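Local structure of glycosyl hydrolase family 10 (Bacteroides intestinalis DSM 17393, 4QPW) at residues T29-N34 and I54-A59; L40-S45 and T123-F128. The protein probably hydrolyses O-glycosidic bonds of xylan as a modular enzyme, of which this chain is a carbohydrate-binding module that holds xylohexaose. All coordinates share one frame; numbering follows the deposited sequence.

Contact 1. Residues T29-N34 and I54-A59. With XYP (beta-D-xylopyranose), chain B; XYP (beta-D-xylopyranose), chain C.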
# COMPACT_ATOMS: atom_id res chain seq x y z
N THR A 29 8.23 8.79 -12.60
CA THR A 29 7.37 8.23 -11.49
C THR A 29 6.65 9.37 -10.87
O THR A 29 7.23 10.43 -10.56
CB THR A 29 8.25 7.55 -10.52
OG1 THR A 29 9.07 6.54 -11.13
CG2 THR A 29 7.40 6.90 -9.40
N THR A 30 5.36 9.14 -10.53
CA THR A 30 4.59 10.06 -9.71
C THR A 30 3.79 9.28 -8.68
O THR A 30 3.28 8.20 -8.94
CB THR A 30 3.65 10.95 -10.49
OG1 THR A 30 2.80 10.28 -11.20
CG2 THR A 30 4.40 11.72 -11.54
N ILE A 31 3.71 9.82 -7.48
CA ILE A 31 2.88 9.30 -6.36
C ILE A 31 2.01 10.42 -5.81
O ILE A 31 2.54 11.48 -5.41
CB ILE A 31 3.75 8.73 -5.23
CG1 ILE A 31 4.65 7.62 -5.70
CG2 ILE A 31 2.89 8.30 -4.05
CD1 ILE A 31 5.65 7.17 -4.68
N GLY A 32 0.68 10.28 -5.85
CA GLY A 32 -0.20 11.28 -5.27
C GLY A 32 -1.65 10.95 -5.55
O GLY A 32 -1.96 9.87 -6.07
N LYS A 33 -2.51 11.87 -5.22
CA LYS A 33 -3.93 11.63 -5.39
C LYS A 33 -4.43 11.84 -6.74
O LYS A 33 -4.04 12.88 -7.41
CB LYS A 33 -4.71 12.57 -4.50
CG LYS A 33 -4.87 12.08 -3.17
CD LYS A 33 -5.80 10.86 -3.00
CE LYS A 33 -7.17 10.94 -3.58
NZ LYS A 33 -8.11 11.87 -2.84
N ASN A 34 -5.29 10.99 -7.24
CA ASN A 34 -6.10 11.20 -8.45
C ASN A 34 -7.47 11.57 -7.92
O ASN A 34 -8.25 10.76 -7.38
CB ASN A 34 -6.15 9.95 -9.30
CG ASN A 34 -7.08 10.03 -10.52
OD1 ASN A 34 -8.02 10.79 -10.52
ND2 ASN A 34 -6.76 9.28 -11.51
N ILE A 54 10.73 2.21 -5.59
CA ILE A 54 9.49 3.01 -5.54
C ILE A 54 8.74 2.49 -4.32
O ILE A 54 8.18 1.36 -4.38
CB ILE A 54 8.71 2.95 -6.77
CG1 ILE A 54 9.54 3.40 -8.00
CG2 ILE A 54 7.46 3.83 -6.62
CD1 ILE A 54 8.82 3.28 -9.31
N GLN A 55 8.85 3.20 -3.21
CA GLN A 55 8.26 2.73 -1.91
C GLN A 55 7.53 3.84 -1.25
O GLN A 55 7.89 5.03 -1.38
CB GLN A 55 9.33 2.11 -1.03
CG GLN A 55 10.42 3.09 -0.58
CD GLN A 55 11.43 2.47 0.34
OE1 GLN A 55 11.15 1.53 1.09
NE2 GLN A 55 12.68 2.96 0.27
N TYR A 56 6.43 3.49 -0.55
CA TYR A 56 5.53 4.51 -0.06
C TYR A 56 4.68 3.90 1.04
O TYR A 56 4.25 2.75 0.95
CB TYR A 56 4.67 5.06 -1.22
CG TYR A 56 4.13 4.06 -2.20
CD1 TYR A 56 4.94 3.60 -3.28
CD2 TYR A 56 2.87 3.50 -2.10
CE1 TYR A 56 4.55 2.61 -4.11
CE2 TYR A 56 2.44 2.57 -2.96
CZ TYR A 56 3.26 2.07 -3.97
OH TYR A 56 2.78 1.13 -4.85
N HIS A 57 4.38 4.71 2.04
CA HIS A 57 3.40 4.26 3.05
C HIS A 57 2.03 4.51 2.49
O HIS A 57 1.70 5.60 1.96
CB HIS A 57 3.54 5.06 4.34
CG HIS A 57 4.82 4.81 5.08
ND1 HIS A 57 5.09 5.51 6.25
CD2 HIS A 57 5.88 3.99 4.82
CE1 HIS A 57 6.29 5.12 6.68
NE2 HIS A 57 6.79 4.23 5.85
N THR A 58 1.15 3.53 2.62
CA THR A 58 -0.27 3.68 2.24
C THR A 58 -1.18 3.83 3.42
O THR A 58 -2.39 4.16 3.26
CB THR A 58 -0.70 2.51 1.33
OG1 THR A 58 -0.47 1.28 2.00
CG2 THR A 58 -0.03 2.53 0.02
N ALA A 59 -0.65 3.69 4.63
CA ALA A 59 -1.32 3.90 5.92
C ALA A 59 -0.19 4.04 6.95
O ALA A 59 0.94 3.60 6.71
CB ALA A 59 -2.23 2.72 6.29
C1 XYP B . 14.78 0.51 2.70
C2 XYP B . 13.70 -0.30 2.05
C3 XYP B . 14.00 -1.79 2.12
C4 XYP B . 15.41 -2.03 1.53
C5 XYP B . 16.37 -1.10 2.16
O2 XYP B . 12.45 -0.08 2.71
O3 XYP B . 12.98 -2.52 1.38
O4 XYP B . 15.72 -3.41 1.75
O5 XYP B . 16.04 0.25 1.96
C1 XYP C . 14.26 4.69 5.41
C2 XYP C . 15.09 5.17 4.19
C3 XYP C . 14.83 4.16 3.10
C4 XYP C . 14.97 2.74 3.54
C5 XYP C . 14.13 2.47 4.77
O2 XYP C . 14.78 6.49 3.77
O3 XYP C . 15.69 4.39 1.95
O4 XYP C . 14.50 1.86 2.50
O5 XYP C . 14.50 3.40 5.82
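The ring of Tyr-56 takes CD1 of Ile-31 obliquely at its own CD1, 3.9 Å away, the isoleucine running across it, while Thr-123 of the adjacent strand and Ile-42 from the facing sheet also touch this side chain. The phenol oxygen hydrogen-bonds to Ser-125 OG. CD1 of Ile-31 also lies 4.3 Å from Ile-54 CG2. Thr-29 and Ile-54 meet tip to tip, OG1 of the threonine 3.7 Å from the CD1 methyl; that hydroxyl also hydrogen-bonds to Val-25 O. On the outer side of the 54-57 strand the flat amide of Gln-55, carried on an extended chain (chi2 177°), grips two successive xyloses. Its OE1 accepts a 2.6 Å bond from O2 of the chain B sugar, and its NE2 donates to O4 of the chain C sugar at 3.1 Å, nearly straight at 162°. Replaced by an alanine, Gln-55 would lose both amide bonds, and O2 and O4 would probably be left without these partners, the glycan held less firmly. With strand axes 9.5 Å apart and no hydrogen bond between them, the arrangement is that of two sheets packed face to face in a beta-sandwich carbohydrate-binding module, one sheet bearing the xylohexaose site.

Contact 2. Residues L40-S45 and T123-F128. With XYP (beta-D-xylopyranose), chain B.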
# COMPACT_ATOMS: atom_id res chain seq x y z
N LEU A 40 -5.46 6.98 -4.31
CA LEU A 40 -4.02 7.15 -4.40
C LEU A 40 -3.55 6.55 -5.71
O LEU A 40 -4.02 5.46 -6.09
CB LEU A 40 -3.36 6.49 -3.19
CG LEU A 40 -1.88 6.50 -3.11
CD1 LEU A 40 -1.27 7.90 -3.08
CD2 LEU A 40 -1.40 5.73 -1.91
N GLU A 41 -2.62 7.17 -6.42
CA GLU A 41 -2.15 6.69 -7.71
C GLU A 41 -0.63 6.72 -7.76
O GLU A 41 -0.00 7.73 -7.42
CB GLU A 41 -2.77 7.56 -8.80
CG GLU A 41 -2.42 7.16 -10.22
CD GLU A 41 -3.35 7.78 -11.29
OE1 GLU A 41 -2.75 8.54 -12.11
OE2 GLU A 41 -4.51 7.50 -11.38
N ILE A 42 -0.06 5.64 -8.23
CA ILE A 42 1.40 5.48 -8.41
C ILE A 42 1.59 5.18 -9.91
O ILE A 42 1.15 4.10 -10.40
CB ILE A 42 2.00 4.41 -7.55
CG1 ILE A 42 1.66 4.70 -6.05
CG2 ILE A 42 3.50 4.28 -7.81
CD1 ILE A 42 0.46 3.91 -5.52
N LYS A 43 2.17 6.13 -10.65
CA LYS A 43 2.35 5.98 -12.10
C LYS A 43 3.79 5.93 -12.46
O LYS A 43 4.58 6.78 -12.04
CB LYS A 43 1.72 7.12 -12.80
CG LYS A 43 0.29 7.14 -12.88
CD LYS A 43 -0.13 8.11 -14.01
CE LYS A 43 0.64 7.77 -15.27
NZ LYS A 43 -0.20 7.84 -16.49
N THR A 44 4.15 4.96 -13.28
CA THR A 44 5.54 4.69 -13.69
C THR A 44 5.57 4.45 -15.17
O THR A 44 4.69 3.79 -15.76
CB THR A 44 6.14 3.54 -13.06
OG1 THR A 44 5.24 2.42 -13.23
CG2 THR A 44 6.39 3.75 -11.59
N SER A 45 6.60 5.01 -15.86
CA SER A 45 6.84 4.64 -17.31
C SER A 45 8.08 3.89 -17.46
O SER A 45 8.31 3.32 -18.59
CB SER A 45 6.75 5.85 -18.21
OG SER A 45 7.78 6.74 -17.92
N THR A 123 4.69 -0.10 1.24
CA THR A 123 4.19 -0.63 -0.02
C THR A 123 5.26 -0.36 -1.06
O THR A 123 5.85 0.74 -1.11
CB THR A 123 2.88 0.07 -0.37
OG1 THR A 123 2.02 0.07 0.83
CG2 THR A 123 2.14 -0.63 -1.42
N GLN A 124 5.59 -1.35 -1.89
CA GLN A 124 6.69 -1.27 -2.86
C GLN A 124 6.29 -1.82 -4.21
O GLN A 124 5.67 -2.93 -4.27
CB GLN A 124 7.92 -2.00 -2.33
CG GLN A 124 8.35 -1.52 -0.96
CD GLN A 124 9.68 -2.05 -0.41
OE1 GLN A 124 10.14 -3.08 -0.89
NE2 GLN A 124 10.32 -1.37 0.44
N SER A 125 6.62 -1.09 -5.29
CA SER A 125 6.20 -1.46 -6.63
C SER A 125 7.22 -1.01 -7.70
O SER A 125 6.79 -0.81 -8.80
CB SER A 125 4.81 -0.95 -6.85
OG SER A 125 4.73 0.45 -6.72
N GLY A 126 8.47 -0.89 -7.33
CA GLY A 126 9.45 -0.37 -8.32
C GLY A 126 9.54 -1.16 -9.62
O GLY A 126 9.92 -0.53 -10.66
N LEU A 127 9.26 -2.43 -9.60
CA LEU A 127 9.38 -3.21 -10.85
C LEU A 127 8.22 -3.08 -11.73
O LEU A 127 8.20 -3.59 -12.90
CB LEU A 127 9.59 -4.69 -10.51
CG LEU A 127 10.81 -4.97 -9.69
CD1 LEU A 127 10.92 -6.47 -9.25
CD2 LEU A 127 12.09 -4.56 -10.41
N PHE A 128 7.07 -2.47 -11.31
CA PHE A 128 5.87 -2.35 -12.10
C PHE A 128 5.85 -1.17 -12.95
O PHE A 128 6.08 -0.04 -12.46
CB PHE A 128 4.60 -2.37 -11.18
CG PHE A 128 3.32 -2.31 -11.96
CD1 PHE A 128 2.83 -3.43 -12.63
CD2 PHE A 128 2.63 -1.17 -12.12
CE1 PHE A 128 1.65 -3.34 -13.35
CE2 PHE A 128 1.44 -1.12 -12.78
CZ PHE A 128 0.96 -2.16 -13.48
C1 XYP B . 14.78 0.51 2.70
C2 XYP B . 13.70 -0.30 2.05
C3 XYP B . 14.00 -1.79 2.12
C4 XYP B . 15.41 -2.03 1.53
C5 XYP B . 16.37 -1.10 2.16
O2 XYP B . 12.45 -0.08 2.71
O3 XYP B . 12.98 -2.52 1.38
O4 XYP B . 15.72 -3.41 1.75
O5 XYP B . 16.04 0.25 1.96
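Thr-44 OG1 donates a 2.7 Å hydrogen bond to Phe-128 O, the one polar link between the segments. It meets the oxygen at a C=O...O angle of 131°, somewhat tilted from the carbonyl plane. With chi1 at 51°, OG1 sits between the backbone N and carbonyl carbon of Thr-44; Gly-130 N bonds to the same hydroxyl, so the hydroxyl has two backbone partners. A looser touch follows two residues back, where Ile-42 CG2 lies 4.2 Å from Ser-125 OG, whose polar partner is Tyr-56 OH. Here the 39-44 strand of one sheet of the beta-sandwich faces the end of the 120-124 strand of the other, just where the chain leaves it in a type I beta turn. Phe-128 N closes that turn on Ser-125 O at 3.0 Å, and Asn-51 OD1 takes the N-H of Leu-127. The Phe-128 ring is placed further by an edge-to-face stack with Phe-101. Gln-124, immediately before the turn, sends its extended side chain to the glycan: NE2 donates to O3 of the chain B xylose at 3.0 Å, almost linearly (172°). The amide of Gln-124 also makes a weak hydrogen bond to Gln-55 OE1.

From the N terminus, the chain passes through 29-34, turns a corner at Gly-32 and returns in the antiparallel 39-44 strand, then crosses back to the sheet that already holds strand 19-21, as the 54-57 strand. There contact 1 closes a short loop of 19 residues. Only much later, after the strands 69-78, 82-89, 95-101 and 106-113, does the 120-124 strand settle beside 54-57, and contact 2 closes a loop of 77 residues. The segments alternate, so the two loops cross. Both contacts tie the same two sheets together, with centres about 7 Å apart, and Ile-54 packs against Thr-44 between them. The glycan site lies on the far side of the second sheet from these packing contacts.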